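Odorant-binding protein 2a (PDB 4RUN) binds and carries small hydrophobic volatile molecules, with higher affinity for aldehydes and large fatty acids. Local coordinates at residues Asp28-Lys33 and Asp141-Leu146. The protein carries 2 engineered substitutions. Numbering follows the deposited sequence.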
loop_
_atom_site.group_PDB
_atom_site.type_symbol
_atom_site.label_atom_id
_atom_site.label_comp_id
_atom_site.label_asym_id
_atom_site.label_seq_id
_atom_site.Cartn_x
_atom_site.Cartn_y
_atom_site.Cartn_z
ATOM N N ASP A 28 -7.089 -5.150 15.400
ATOM C CA ASP A 28 -7.279 -3.774 15.876
ATOM C C ASP A 28 -6.533 -2.750 15.005
ATOM O O ASP A 28 -6.933 -1.598 14.903
ATOM C CB ASP A 28 -6.925 -3.646 17.380
ATOM C CG ASP A 28 -5.453 -3.271 17.646
ATOM O OD1 ASP A 28 -4.677 -3.087 16.693
ATOM O OD2 ASP A 28 -5.065 -3.140 18.837
ATOM N N ARG A 29 -5.475 -3.188 14.338
ATOM C CA ARG A 29 -4.579 -2.283 13.626
ATOM C C ARG A 29 -4.978 -1.997 12.170
ATOM O O ARG A 29 -4.389 -1.133 11.531
ATOM C CB ARG A 29 -3.165 -2.857 13.632
ATOM C CG ARG A 29 -2.108 -1.793 13.752
ATOM C CD ARG A 29 -0.709 -2.349 13.906
ATOM N NE ARG A 29 0.213 -1.314 13.447
ATOM C CZ ARG A 29 0.629 -0.292 14.184
ATOM N NH1 ARG A 29 0.258 -0.172 15.455
ATOM N NH2 ARG A 29 1.447 0.604 13.645
ATOM N N ARG A 30 -5.959 -2.722 11.638
ATOM C CA ARG A 30 -6.342 -2.571 10.235
ATOM C C ARG A 30 -7.071 -1.269 9.900
ATOM O O ARG A 30 -8.023 -0.914 10.580
ATOM C CB ARG A 30 -7.285 -3.679 9.831
ATOM C CG ARG A 30 -6.714 -5.063 10.009
ATOM C CD ARG A 30 -7.676 -6.102 9.518
ATOM N NE ARG A 30 -7.083 -7.425 9.610
ATOM C CZ ARG A 30 -7.556 -8.493 8.984
ATOM N NH1 ARG A 30 -8.649 -8.403 8.222
ATOM N NH2 ARG A 30 -6.930 -9.646 9.119
ATOM N N PRO A 31 -6.651 -0.579 8.829
ATOM C CA PRO A 31 -7.381 0.547 8.291
ATOM C C PRO A 31 -8.845 0.222 7.961
ATOM O O PRO A 31 -9.102 -0.737 7.250
ATOM C CB PRO A 31 -6.621 0.860 7.006
ATOM C CG PRO A 31 -5.236 0.376 7.250
ATOM C CD PRO A 31 -5.396 -0.819 8.104
ATOM N N ARG A 32 -9.782 0.994 8.510
ATOM C CA ARG A 32 -11.193 0.862 8.186
ATOM C C ARG A 32 -11.459 1.627 6.924
ATOM O O ARG A 32 -12.232 1.193 6.084
ATOM C CB ARG A 32 -12.091 1.476 9.258
ATOM C CG ARG A 32 -12.143 0.727 10.575
ATOM C CD ARG A 32 -12.905 1.541 11.617
ATOM N NE ARG A 32 -14.160 2.111 11.088
ATOM C CZ ARG A 32 -14.510 3.408 11.099
ATOM N NH1 ARG A 32 -13.722 4.344 11.616
ATOM N NH2 ARG A 32 -15.676 3.784 10.582
ATOM N N LYS A 33 -10.856 2.806 6.836
ATOM C CA LYS A 33 -11.068 3.719 5.731
ATOM C C LYS A 33 -9.712 4.167 5.271
ATOM O O LYS A 33 -8.743 3.959 5.960
ATOM C CB LYS A 33 -11.898 4.920 6.177
ATOM C CG LYS A 33 -13.222 4.524 6.822
ATOM C CD LYS A 33 -14.014 5.720 7.332
ATOM C CE LYS A 33 -15.499 5.399 7.384
ATOM N NZ LYS A 33 -16.301 6.548 7.878
ATOM N N ASP A 141 -6.974 -13.177 5.078
ATOM C CA ASP A 141 -6.450 -11.935 5.621
ATOM C C ASP A 141 -6.484 -10.796 4.568
ATOM O O ASP A 141 -5.739 -9.816 4.696
ATOM C CB ASP A 141 -5.014 -12.121 6.113
ATOM C CG ASP A 141 -4.889 -13.171 7.211
ATOM O OD1 ASP A 141 -5.640 -13.110 8.206
ATOM O OD2 ASP A 141 -4.034 -14.066 7.074
ATOM N N ILE A 142 -7.300 -10.932 3.516
ATOM C CA ILE A 142 -7.474 -9.852 2.550
ATOM C C ILE A 142 -8.721 -9.069 2.915
ATOM O O ILE A 142 -9.796 -9.627 3.045
ATOM C CB ILE A 142 -7.605 -10.337 1.090
ATOM C CG1 ILE A 142 -6.347 -11.094 0.667
ATOM C CG2 ILE A 142 -7.853 -9.148 0.155
ATOM C CD1 ILE A 142 -6.396 -11.649 -0.739
ATOM N N PHE A 143 -8.569 -7.762 3.046
ATOM C CA PHE A 143 -9.656 -6.899 3.470
ATOM C C PHE A 143 -9.597 -5.641 2.603
ATOM O O PHE A 143 -8.563 -5.325 1.993
ATOM C CB PHE A 143 -9.565 -6.642 4.991
ATOM C CG PHE A 143 -8.373 -5.832 5.415
ATOM C CD1 PHE A 143 -7.173 -6.454 5.738
ATOM C CD2 PHE A 143 -8.456 -4.447 5.527
ATOM C CE1 PHE A 143 -6.078 -5.701 6.147
ATOM C CE2 PHE A 143 -7.365 -3.688 5.936
ATOM C CZ PHE A 143 -6.176 -4.314 6.252
ATOM N N MET A 144 -10.729 -4.961 2.500
ATOM C CA MET A 144 -10.873 -3.866 1.558
ATOM C C MET A 144 -11.381 -2.630 2.256
ATOM O O MET A 144 -12.582 -2.476 2.497
ATOM C CB MET A 144 -11.816 -4.280 0.440
ATOM C CG MET A 144 -11.361 -5.550 -0.259
ATOM S SD MET A 144 -12.785 -6.306 -1.026
ATOM C CE MET A 144 -13.219 -5.033 -2.213
ATOM N N PRO A 145 -10.464 -1.727 2.590
ATOM C CA PRO A 145 -10.959 -0.593 3.357
ATOM C C PRO A 145 -11.824 0.347 2.534
ATOM O O PRO A 145 -11.763 0.334 1.312
ATOM C CB PRO A 145 -9.683 0.093 3.839
ATOM C CG PRO A 145 -8.630 -0.326 2.884
ATOM C CD PRO A 145 -9.007 -1.698 2.396
ATOM N N LEU A 146 -12.668 1.110 3.211
ATOM C CA LEU A 146 -13.551 2.061 2.554
ATOM C C LEU A 146 -12.723 3.187 1.980
ATOM O O LEU A 146 -11.854 3.716 2.667
ATOM C CB LEU A 146 -14.535 2.612 3.558
ATOM C CG LEU A 146 -15.719 1.704 3.855
ATOM C CD1 LEU A 146 -16.541 2.366 4.963
ATOM C CD2 LEU A 146 -16.542 1.414 2.598
#
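Arg30 lies along the ring of Phe143 in a lipocalin beta-barrel, where the loop between strands 12-21 and 33-41 meets the chain that follows helix 122-134. The pair illustrates how an arginine can divide its work, the methylenes packing on an aromatic face while the charged end lies at long salt-bridge distance from a carboxylate. CD of Arg30 stands 3.8 Å from the ring centroid of Phe143, only 15° off the normal, a CH-pi contact. The arginine chain is extended from CG to NE, which lays the guanidinium over the CD1 side of the ring, nearly parallel to it, with NH1 3.5 Å from Phe143 CD1. Only NH2 of Arg30 reaches on to OD1 of Asp141, at 3.8 Å, a long salt bridge approached near the guanidinium plane. The stronger mate of this carboxylate is Lys23, which makes a salt bridge to OD2, so Asp141 has two positive partners, a setting likely to favour its ionised form. Were the ring of Phe143 cut back to an alanine, the arginine methylenes and Pro31 CD, 4.0 Å from Phe143 CZ, would probably lose their packing surface, and the guanidinium would be freer to turn from Asp141.

Lys33 and Leu146 form a parallel bridge that adds the short strand 146-147 to strand 33-41, their side chains side by side. Backbone hydrogen bonds also join Phe143 to Met19, Arg32 and Lys33 to Met54, and Leu146 to Val34. The side chain of Arg32 turns elsewhere, its NH1 bonded to Glu56 O. CA of Lys33 approaches Leu146 O in a CA-H...O contact. Arg32 O accepts from Leu146 N at 2.9 Å, with an N-H...O angle of 162° and the donor tilted 20° from the carbonyl plane.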